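Local coordinates for branched-chain-amino-acid aminotransferase (Deinococcus radiodurans, PDB 3UZO), which probably catalyses the pyridoxal-phosphate-dependent exchange of an amino group between leucine, isoleucine or valine and 2-oxoglutarate, at residues 39-44 with 162-167; 31-36 with 168-173; 58-63 with 147-152. One frame throughout, in Å; residues are numbered along the deposited sequence.

Overall arrangement
The three contacts lie in the part of the chain built round one antiparallel sheet. Contacts 1 and 2 use successive lengths of strand 162-172, with centres about 19 Å apart, while contact 3 uses the adjoining strand 141-151 and is centred about 8 Å from contact 1 and about 20 Å from contact 2. Along the chain the segments run 31-36, 39-44, 58-63, 147-152, 162-167 and 168-173, so contact 2 encloses contact 1, which encloses contact 3. The N-terminal residues are thus folded back onto a later hairpin. Each contact touches the second subunit, and contact 2 lies next to the glutamate site, so sheet, dimer interface and active site adjoin here.

Contact 1. Residues 39-44 with 162-167; sequences RYLAHW and EFIFSV
Tyr40, Ala42 and Trp44 of strand 39-45 face Val167, Phe165 and Phe163 of strand 162-172 as antiparallel hydrogen-bonded pairs, while Leu41 with Ser166 and His43 with Ile164 form the non-hydrogen-bonded pairs between them. Six backbone bonds hold the ladder, from the short Ala42 N to Phe165 O (2.7 Å) to the long Phe163 N to Trp44 O (3.3 Å) near its end.

A side-chain bond reinforces it. Ser166 keeps OG anti to its own backbone nitrogen (chi1 -179°), which swings the hydroxyl back to the partner strand, and OG donates to Tyr40 O over 2.7 Å almost in line with that carbonyl. Since Val167 N donates to the same oxygen, Tyr40 O is gripped twice.

Aromatic contacts gather on the face that carries Tyr40, Ala42 and Trp44. Phe163 and Trp44 lie alongside each other in an offset edge-to-face pair: Phe163 turns its CD1-CE1 edge to the indole's six-membered ring, CD1 approaching CE3 to 3.5 Å, with the planes at 78°. Tyr40 CE2 meets Phe165 CD2 at 3.7 Å in a more slanted pairing, and Ala42 CB lies at the edge of the Phe165 ring, near its plane. Helix 115-128 packs over Tyr40 and Ala42, where Gln117 bonds to the Tyr40 hydroxyl, and Trp49 adds an edge-to-face partner for Trp44.

Aliphatic packing is tight on the other face, where Leu41 CD1 presses on Ile164 CG2 at 3.3 Å. His43 ND1 lies beside Ile164 CG1.

Arg39, at the end of the ladder, bonds through NH2 to Thr36 O and through NH1 forms a salt bridge with Glu64 of the second subunit. This is a regular antiparallel ladder within the N-terminal sheet domain of a class-IV aminotransferase.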
loop_
_atom_site.group_PDB
_atom_site.type_symbol
_atom_site.label_atom_id
_atom_site.label_comp_id
_atom_site.label_asym_id
_atom_site.label_seq_id
_atom_site.Cartn_x
_atom_site.Cartn_y
_atom_site.Cartn_z
ATOM N N ARG A 39 18.599 -13.721 -11.762
ATOM C CA ARG A 39 17.406 -13.763 -10.917
ATOM C C ARG A 39 16.340 -14.643 -11.566
ATOM O O ARG A 39 16.345 -14.857 -12.792
ATOM C CB ARG A 39 16.858 -12.352 -10.661
ATOM C CG ARG A 39 16.609 -11.507 -11.898
ATOM C CD ARG A 39 17.386 -10.204 -11.809
ATOM N NE ARG A 39 18.773 -10.407 -12.174
ATOM C CZ ARG A 39 19.825 -9.923 -11.524
ATOM N NH1 ARG A 39 19.690 -9.180 -10.427
ATOM N NH2 ARG A 39 21.030 -10.199 -11.989
ATOM N N TYR A 40 15.434 -15.151 -10.733
ATOM C CA TYR A 40 14.350 -16.020 -11.164
ATOM C C TYR A 40 13.117 -15.190 -11.532
ATOM O O TYR A 40 12.784 -14.210 -10.858
ATOM C CB TYR A 40 14.022 -17.004 -10.033
ATOM C CG TYR A 40 12.884 -17.966 -10.302
ATOM C CD1 TYR A 40 13.132 -19.302 -10.619
ATOM C CD2 TYR A 40 11.557 -17.551 -10.196
ATOM C CE1 TYR A 40 12.081 -20.207 -10.818
ATOM C CE2 TYR A 40 10.499 -18.443 -10.395
ATOM C CZ TYR A 40 10.770 -19.768 -10.704
ATOM O OH TYR A 40 9.727 -20.645 -10.890
ATOM N N LEU A 41 12.447 -15.585 -12.609
ATOM C CA LEU A 41 11.256 -14.881 -13.066
ATOM C C LEU A 41 10.222 -15.877 -13.572
ATOM O O LEU A 41 10.541 -16.756 -14.379
ATOM C CB LEU A 41 11.619 -13.907 -14.192
ATOM C CG LEU A 41 10.484 -13.071 -14.797
ATOM C CD1 LEU A 41 9.942 -12.115 -13.756
ATOM C CD2 LEU A 41 11.004 -12.290 -16.001
ATOM N N ALA A 42 8.990 -15.740 -13.090
ATOM C CA ALA A 42 7.895 -16.611 -13.499
ATOM C C ALA A 42 6.687 -15.743 -13.804
ATOM O O ALA A 42 6.517 -14.670 -13.228
ATOM C CB ALA A 42 7.561 -17.615 -12.401
ATOM N N HIS A 43 5.849 -16.214 -14.717
ATOM C CA HIS A 43 4.672 -15.471 -15.131
ATOM C C HIS A 43 3.396 -16.256 -14.876
ATOM O O HIS A 43 3.358 -17.477 -15.040
ATOM C CB HIS A 43 4.756 -15.162 -16.631
ATOM C CG HIS A 43 5.970 -14.383 -17.028
ATOM N ND1 HIS A 43 6.011 -13.004 -17.008
ATOM C CD2 HIS A 43 7.193 -14.788 -17.445
ATOM C CE1 HIS A 43 7.204 -12.596 -17.397
ATOM N NE2 HIS A 43 7.940 -13.658 -17.669
ATOM N N TRP A 44 2.353 -15.543 -14.474
ATOM C CA TRP A 44 1.060 -16.157 -14.241
ATOM C C TRP A 44 0.119 -15.567 -15.281
ATOM O O TRP A 44 0.114 -14.360 -15.514
ATOM C CB TRP A 44 0.527 -15.827 -12.849
ATOM C CG TRP A 44 -0.727 -16.585 -12.492
ATOM C CD1 TRP A 44 -0.811 -17.744 -11.767
ATOM C CD2 TRP A 44 -2.078 -16.216 -12.814
ATOM N NE1 TRP A 44 -2.129 -18.111 -11.612
ATOM C CE2 TRP A 44 -2.927 -17.194 -12.246
ATOM C CE3 TRP A 44 -2.653 -15.155 -13.529
ATOM C CZ2 TRP A 44 -4.328 -17.138 -12.364
ATOM C CZ3 TRP A 44 -4.047 -15.102 -13.648
ATOM C CH2 TRP A 44 -4.865 -16.090 -13.067
ATOM N N GLU A 162 -2.841 -10.576 -14.867
ATOM C CA GLU A 162 -1.615 -11.356 -14.893
ATOM C C GLU A 162 -0.726 -10.989 -13.710
ATOM O O GLU A 162 -0.917 -9.953 -13.071
ATOM C CB GLU A 162 -0.855 -11.108 -16.199
ATOM C CG GLU A 162 -1.664 -11.403 -17.450
ATOM C CD GLU A 162 -0.849 -11.247 -18.717
ATOM O OE1 GLU A 162 -1.456 -11.192 -19.807
ATOM O OE2 GLU A 162 0.397 -11.186 -18.625
ATOM N N PHE A 163 0.235 -11.854 -13.413
ATOM C CA PHE A 163 1.147 -11.602 -12.308
ATOM C C PHE A 163 2.550 -12.079 -12.627
ATOM O O PHE A 163 2.763 -12.926 -13.501
ATOM C CB PHE A 163 0.672 -12.315 -11.035
ATOM C CG PHE A 163 -0.737 -11.989 -10.643
ATOM C CD1 PHE A 163 -1.813 -12.606 -11.279
ATOM C CD2 PHE A 163 -0.994 -11.039 -9.658
ATOM C CE1 PHE A 163 -3.125 -12.278 -10.940
ATOM C CE2 PHE A 163 -2.298 -10.704 -9.315
ATOM C CZ PHE A 163 -3.367 -11.322 -9.957
ATOM N N ILE A 164 3.509 -11.517 -11.905
ATOM C CA ILE A 164 4.892 -11.913 -12.043
ATOM C C ILE A 164 5.394 -12.324 -10.659
ATOM O O ILE A 164 5.033 -11.717 -9.640
ATOM C CB ILE A 164 5.771 -10.756 -12.570
ATOM C CG1 ILE A 164 5.585 -10.601 -14.081
ATOM C CG2 ILE A 164 7.225 -11.007 -12.203
ATOM C CD1 ILE A 164 6.422 -9.486 -14.698
ATOM N N PHE A 165 6.185 -13.386 -10.626
ATOM C CA PHE A 165 6.795 -13.862 -9.389
ATOM C C PHE A 165 8.275 -13.847 -9.704
ATOM O O PHE A 165 8.702 -14.425 -10.705
ATOM C CB PHE A 165 6.384 -15.291 -9.048
ATOM C CG PHE A 165 7.268 -15.942 -8.008
ATOM C CD1 PHE A 165 7.531 -15.306 -6.797
ATOM C CD2 PHE A 165 7.810 -17.210 -8.227
ATOM C CE1 PHE A 165 8.315 -15.918 -5.818
ATOM C CE2 PHE A 165 8.597 -17.835 -7.251
ATOM C CZ PHE A 165 8.848 -17.185 -6.044
ATOM N N SER A 166 9.060 -13.188 -8.860
ATOM C CA SER A 166 10.491 -13.108 -9.111
ATOM C C SER A 166 11.281 -13.219 -7.822
ATOM O O SER A 166 10.775 -12.912 -6.738
ATOM C CB SER A 166 10.814 -11.778 -9.812
ATOM O OG SER A 166 12.194 -11.644 -10.099
ATOM N N VAL A 167 12.515 -13.689 -7.942
ATOM C CA VAL A 167 13.397 -13.798 -6.789
ATOM C C VAL A 167 14.794 -13.355 -7.188
ATOM O O VAL A 167 15.385 -13.928 -8.111
ATOM C CB VAL A 167 13.521 -15.257 -6.234
ATOM C CG1 VAL A 167 14.359 -15.234 -4.939
ATOM C CG2 VAL A 167 12.152 -15.842 -5.941
#

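Contact 2. Residues 31-36 with 168-173; sequences FSYIRT and FCVPVG
Thr36, Ile34, Tyr33 and Phe31 pack against the last residues of strand 162-172 in a buried loop-to-strand contact, joined by one direct hydrogen bond, several waters and apolar side chains. The loop leads into strand 39-45.

The direct bond runs from Thr36 OG1 to Cys169 O (2.9 Å), the hydroxyl tilted out of the carbonyl plane. Thr36 holds OG1 between its backbone N and carbonyl carbon (chi1 50°), which leaves CG2 to slide past Pro171 CD. The hydroxyl also accepts from water 3, 2.6 Å away, which accepts from Cys169 N. Water 2 accepts a hydrogen bond from Thr36 N and donates to Ile34 O and Cys169 O, so the cysteine carbonyl has two donors. Water 1 donates to Ser32 O and Pro171 O, so waters 1 and 2 link backbone groups that do not bond directly.

Val170 fits under the loop, its CG1 3.4 Å from Ser32 O and 3.6 Å from Ile34 N. Ile34 crosses Pro171 at about a right angle, CD1 against CG. Tyr33 presents its CE2 edge to the face of Phe168 in an offset edge-to-face pair (planes 68° apart), CE2 3.9 Å from Phe168 CE1. Phe31 CD1 rests against Val172 CB at 4.0 Å.

Tyr33 OH bonds to Asn58 and to Glu64 of the second subunit, whose Ile155 packs on Phe31, Tyr33 and Val170. Phe31 meets edge-to-face the rings of Tyr143 and Tyr175, which line the pocket of a glutamate about 5 Å from its side chain, and so stands just behind that pocket; strand 141-151 pairs with 168-172 alongside.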
loop_
_atom_site.group_PDB
_atom_site.type_symbol
_atom_site.label_atom_id
_atom_site.label_comp_id
_atom_site.label_asym_id
_atom_site.label_seq_id
_atom_site.Cartn_x
_atom_site.Cartn_y
_atom_site.Cartn_z
ATOM N N PHE A 31 23.310 -3.068 4.024
ATOM C CA PHE A 31 22.057 -3.594 3.502
ATOM C C PHE A 31 21.643 -2.657 2.381
ATOM O O PHE A 31 20.779 -1.797 2.556
ATOM C CB PHE A 31 20.973 -3.641 4.590
ATOM C CG PHE A 31 19.807 -4.545 4.252
ATOM C CD1 PHE A 31 19.827 -5.892 4.610
ATOM C CD2 PHE A 31 18.699 -4.052 3.571
ATOM C CE1 PHE A 31 18.755 -6.740 4.295
ATOM C CE2 PHE A 31 17.618 -4.882 3.249
ATOM C CZ PHE A 31 17.646 -6.235 3.612
ATOM N N SER A 32 22.288 -2.821 1.230
ATOM C CA SER A 32 22.021 -1.993 0.059
ATOM C C SER A 32 22.092 -2.840 -1.203
ATOM O O SER A 32 22.849 -3.807 -1.272
ATOM C CB SER A 32 23.045 -0.862 -0.030
ATOM O OG SER A 32 22.886 0.037 1.052
ATOM N N TYR A 33 21.318 -2.452 -2.207
ATOM C CA TYR A 33 21.281 -3.193 -3.456
ATOM C C TYR A 33 22.607 -3.272 -4.187
ATOM O O TYR A 33 23.316 -2.276 -4.366
ATOM C CB TYR A 33 20.227 -2.611 -4.405
ATOM C CG TYR A 33 20.056 -3.427 -5.680
ATOM C CD1 TYR A 33 20.805 -3.144 -6.825
ATOM C CD2 TYR A 33 19.159 -4.501 -5.729
ATOM C CE1 TYR A 33 20.666 -3.906 -7.991
ATOM C CE2 TYR A 33 19.015 -5.277 -6.889
ATOM C CZ TYR A 33 19.770 -4.969 -8.016
ATOM O OH TYR A 33 19.623 -5.708 -9.171
ATOM N N ILE A 34 22.925 -4.488 -4.601
ATOM C CA ILE A 34 24.116 -4.781 -5.377
ATOM C C ILE A 34 23.566 -5.729 -6.428
ATOM O O ILE A 34 22.837 -6.676 -6.095
ATOM C CB ILE A 34 25.188 -5.508 -4.541
ATOM C CG1 ILE A 34 25.769 -4.545 -3.501
ATOM C CG2 ILE A 34 26.283 -6.037 -5.451
ATOM C CD1 ILE A 34 26.779 -5.175 -2.570
ATOM N N ARG A 35 23.882 -5.478 -7.692
ATOM C CA ARG A 35 23.367 -6.336 -8.741
ATOM C C ARG A 35 24.109 -7.654 -8.824
ATOM O O ARG A 35 25.325 -7.688 -9.049
ATOM C CB ARG A 35 23.422 -5.626 -10.093
ATOM C CG ARG A 35 22.808 -6.444 -11.221
ATOM C CD ARG A 35 22.717 -5.651 -12.507
ATOM N NE ARG A 35 22.151 -6.447 -13.594
ATOM C CZ ARG A 35 21.763 -5.945 -14.763
ATOM N NH1 ARG A 35 21.881 -4.640 -14.997
ATOM N NH2 ARG A 35 21.250 -6.741 -15.694
ATOM N N THR A 36 23.385 -8.750 -8.618
ATOM C CA THR A 36 24.019 -10.055 -8.725
ATOM C C THR A 36 23.777 -10.531 -10.158
ATOM O O THR A 36 23.069 -9.872 -10.922
ATOM C CB THR A 36 23.468 -11.055 -7.686
ATOM O OG1 THR A 36 22.041 -11.046 -7.723
ATOM C CG2 THR A 36 23.944 -10.666 -6.273
ATOM N N PHE A 168 15.305 -12.315 -6.533
ATOM C CA PHE A 168 16.673 -11.871 -6.794
ATOM C C PHE A 168 17.382 -11.900 -5.450
ATOM O O PHE A 168 16.730 -11.975 -4.395
ATOM C CB PHE A 168 16.725 -10.475 -7.451
ATOM C CG PHE A 168 16.247 -9.341 -6.583
ATOM C CD1 PHE A 168 17.107 -8.728 -5.664
ATOM C CD2 PHE A 168 14.959 -8.839 -6.730
ATOM C CE1 PHE A 168 16.686 -7.622 -4.911
ATOM C CE2 PHE A 168 14.524 -7.730 -5.979
ATOM C CZ PHE A 168 15.395 -7.124 -5.072
ATOM N N CYS A 169 18.707 -11.901 -5.476
ATOM C CA CYS A 169 19.464 -11.948 -4.234
ATOM C C CYS A 169 20.477 -10.822 -4.168
ATOM O O CYS A 169 20.856 -10.255 -5.188
ATOM C CB CYS A 169 20.166 -13.304 -4.082
ATOM S SG CYS A 169 21.441 -13.641 -5.317
ATOM N N VAL A 170 20.903 -10.505 -2.951
ATOM C CA VAL A 170 21.861 -9.433 -2.701
ATOM C C VAL A 170 22.707 -9.795 -1.485
ATOM O O VAL A 170 22.171 -10.088 -0.417
ATOM C CB VAL A 170 21.132 -8.094 -2.377
ATOM C CG1 VAL A 170 22.156 -6.970 -2.145
ATOM C CG2 VAL A 170 20.177 -7.724 -3.502
ATOM N N PRO A 171 24.040 -9.804 -1.633
ATOM C CA PRO A 171 24.872 -10.135 -0.471
ATOM C C PRO A 171 24.707 -8.979 0.515
ATOM O O PRO A 171 24.711 -7.817 0.103
ATOM C CB PRO A 171 26.278 -10.195 -1.063
ATOM C CG PRO A 171 26.207 -9.172 -2.182
ATOM C CD PRO A 171 24.866 -9.473 -2.808
ATOM N N VAL A 172 24.549 -9.278 1.800
ATOM C CA VAL A 172 24.359 -8.218 2.789
ATOM C C VAL A 172 25.033 -8.495 4.125
ATOM O O VAL A 172 25.387 -9.633 4.441
ATOM C CB VAL A 172 22.860 -7.984 3.110
ATOM C CG1 VAL A 172 22.065 -7.773 1.838
ATOM C CG2 VAL A 172 22.310 -9.175 3.897
ATOM N N GLY A 173 25.190 -7.429 4.905
ATOM C CA GLY A 173 25.759 -7.529 6.235
ATOM C C GLY A 173 24.673 -7.090 7.208
ATOM O O GLY A 173 23.540 -7.565 7.122
HETATM O O HOH W 1 24.258 -5.007 0.547
HETATM O O HOH W 2 20.707 -8.282 -7.305
HETATM O O HOH W 3 19.717 -12.171 -8.201
#

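Contact 3. Residues 58-63 with 147-152; sequences NQIHLA and FVIGVG
Ile60 and Leu62 of strand 59-63 send their side chains toward Phe147, Ile149 and Val151, which lie on strand 141-151. The two strands run in roughly the same direction, their axes 37° apart and 7.6 Å at closest approach, so side chains fill the gap.

Ile60 uses both branches. A bend at chi2 (-67°) brings CD1 to the edge of the Phe147 ring, near the ring plane and 4.2 Å from CZ, while CG2 slides past Ile149 CD1 at 4.0 Å. Ile149 contributes its long branch: CG1 sits between the backbone N and the carbonyl carbon (chi1 51°), and the extended chain beyond carries CD1 across to Ile60.

Leu62 is twisted away from the usual staggered conformations at both chi1 and chi2, which may reflect strain or an uncertain fit of the side chain. Its CB and CD2 both meet Val151 CG1, CB at 4.0 Å, and the two side chains cross at about a right angle. At the converging end Ala63 CB lies 3.4 Å from Gly152 C, in a residue whose positive phi suits a glycine. Here water 4 accepts from Ala63 N at 3.0 Å and from Gly152 N at 2.9 Å.

Strand 59-63 forms its antiparallel ladder with a strand of the second subunit, and His70 of that subunit meets the Phe147 ring. No hydrogen bond passes directly between 58-63 and 147-152: apolar side-chain contact and one bridging water, not backbone pairing, hold the strand at the subunit interface to the sheet.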
loop_
_atom_site.group_PDB
_atom_site.type_symbol
_atom_site.label_atom_id
_atom_site.label_comp_id
_atom_site.label_asym_id
_atom_site.label_seq_id
_atom_site.Cartn_x
_atom_site.Cartn_y
_atom_site.Cartn_z
ATOM N N ASN A 58 17.241 -7.819 -14.420
ATOM C CA ASN A 58 17.214 -6.974 -13.204
ATOM C C ASN A 58 16.314 -5.734 -13.335
ATOM O O ASN A 58 16.180 -4.936 -12.409
ATOM C CB ASN A 58 18.654 -6.641 -12.707
ATOM C CG ASN A 58 19.055 -5.158 -12.842
ATOM O OD1 ASN A 58 19.599 -4.565 -11.896
ATOM N ND2 ASN A 58 18.842 -4.580 -14.010
ATOM N N GLN A 59 15.674 -5.602 -14.493
ATOM C CA GLN A 59 14.730 -4.518 -14.725
ATOM C C GLN A 59 13.399 -5.212 -15.000
ATOM O O GLN A 59 13.338 -6.154 -15.786
ATOM C CB GLN A 59 15.118 -3.681 -15.947
ATOM C CG GLN A 59 16.457 -2.989 -15.838
ATOM C CD GLN A 59 16.494 -1.955 -14.733
ATOM O OE1 GLN A 59 15.724 -0.996 -14.742
ATOM N NE2 GLN A 59 17.397 -2.141 -13.775
ATOM N N ILE A 60 12.344 -4.766 -14.331
ATOM C CA ILE A 60 11.022 -5.344 -14.546
ATOM C C ILE A 60 10.353 -4.507 -15.630
ATOM O O ILE A 60 10.504 -3.282 -15.665
ATOM C CB ILE A 60 10.162 -5.306 -13.253
ATOM C CG1 ILE A 60 10.716 -6.298 -12.227
ATOM C CG2 ILE A 60 8.695 -5.642 -13.575
ATOM C CD1 ILE A 60 10.580 -7.767 -12.626
ATOM N N HIS A 61 9.645 -5.172 -16.534
ATOM C CA HIS A 61 8.957 -4.488 -17.623
ATOM C C HIS A 61 7.465 -4.781 -17.464
ATOM O O HIS A 61 7.055 -5.938 -17.505
ATOM C CB HIS A 61 9.471 -5.020 -18.960
ATOM C CG HIS A 61 10.964 -5.021 -19.066
ATOM N ND1 HIS A 61 11.700 -3.866 -19.225
ATOM C CD2 HIS A 61 11.863 -6.029 -18.982
ATOM C CE1 HIS A 61 12.987 -4.163 -19.232
ATOM N NE2 HIS A 61 13.114 -5.469 -19.085
ATOM N N LEU A 62 6.660 -3.747 -17.254
ATOM C CA LEU A 62 5.223 -3.956 -17.068
ATOM C C LEU A 62 4.323 -2.874 -17.635
ATOM O O LEU A 62 4.759 -1.748 -17.879
ATOM C CB LEU A 62 4.887 -4.139 -15.585
ATOM C CG LEU A 62 5.680 -3.451 -14.467
ATOM C CD1 LEU A 62 6.210 -2.074 -14.867
ATOM C CD2 LEU A 62 4.771 -3.369 -13.250
ATOM N N ALA A 63 3.052 -3.233 -17.818
ATOM C CA ALA A 63 2.049 -2.324 -18.363
ATOM C C ALA A 63 1.955 -1.080 -17.496
ATOM O O ALA A 63 2.030 -1.164 -16.269
ATOM C CB ALA A 63 0.696 -3.019 -18.438
ATOM N N PHE A 147 9.168 -11.911 -4.676
ATOM C CA PHE A 147 8.067 -10.963 -4.689
ATOM C C PHE A 147 7.085 -11.278 -5.800
ATOM O O PHE A 147 7.435 -11.917 -6.786
ATOM C CB PHE A 147 8.577 -9.510 -4.790
ATOM C CG PHE A 147 9.235 -9.165 -6.099
ATOM C CD1 PHE A 147 8.515 -8.534 -7.109
ATOM C CD2 PHE A 147 10.590 -9.412 -6.296
ATOM C CE1 PHE A 147 9.142 -8.143 -8.302
ATOM C CE2 PHE A 147 11.226 -9.031 -7.481
ATOM C CZ PHE A 147 10.500 -8.394 -8.485
ATOM N N VAL A 148 5.844 -10.858 -5.595
ATOM C CA VAL A 148 4.760 -11.073 -6.546
ATOM C C VAL A 148 4.079 -9.737 -6.791
ATOM O O VAL A 148 3.771 -9.006 -5.850
ATOM C CB VAL A 148 3.712 -12.083 -5.995
ATOM C CG1 VAL A 148 2.588 -12.292 -7.012
ATOM C CG2 VAL A 148 4.400 -13.413 -5.670
ATOM N N ILE A 149 3.855 -9.422 -8.061
ATOM C CA ILE A 149 3.227 -8.165 -8.445
ATOM C C ILE A 149 2.173 -8.399 -9.514
ATOM O O ILE A 149 2.340 -9.267 -10.378
ATOM C CB ILE A 149 4.268 -7.171 -9.021
ATOM C CG1 ILE A 149 5.093 -7.860 -10.120
ATOM C CG2 ILE A 149 5.179 -6.662 -7.909
ATOM C CD1 ILE A 149 6.080 -6.956 -10.831
ATOM N N GLY A 150 1.094 -7.625 -9.443
ATOM C CA GLY A 150 0.034 -7.722 -10.428
ATOM C C GLY A 150 0.437 -6.909 -11.648
ATOM O O GLY A 150 0.871 -5.758 -11.514
ATOM N N VAL A 151 0.303 -7.491 -12.836
ATOM C CA VAL A 151 0.685 -6.785 -14.056
ATOM C C VAL A 151 -0.360 -6.913 -15.165
ATOM O O VAL A 151 -1.445 -7.457 -14.945
ATOM C CB VAL A 151 2.040 -7.292 -14.580
ATOM C CG1 VAL A 151 3.116 -7.115 -13.499
ATOM C CG2 VAL A 151 1.924 -8.747 -14.996
ATOM N N GLY A 152 -0.023 -6.409 -16.351
ATOM C CA GLY A 152 -0.949 -6.450 -17.470
ATOM C C GLY A 152 -1.796 -5.191 -17.533
ATOM O O GLY A 152 -1.953 -4.487 -16.532
HETATM O O HOH W 4 2.363 -6.116 -17.923
#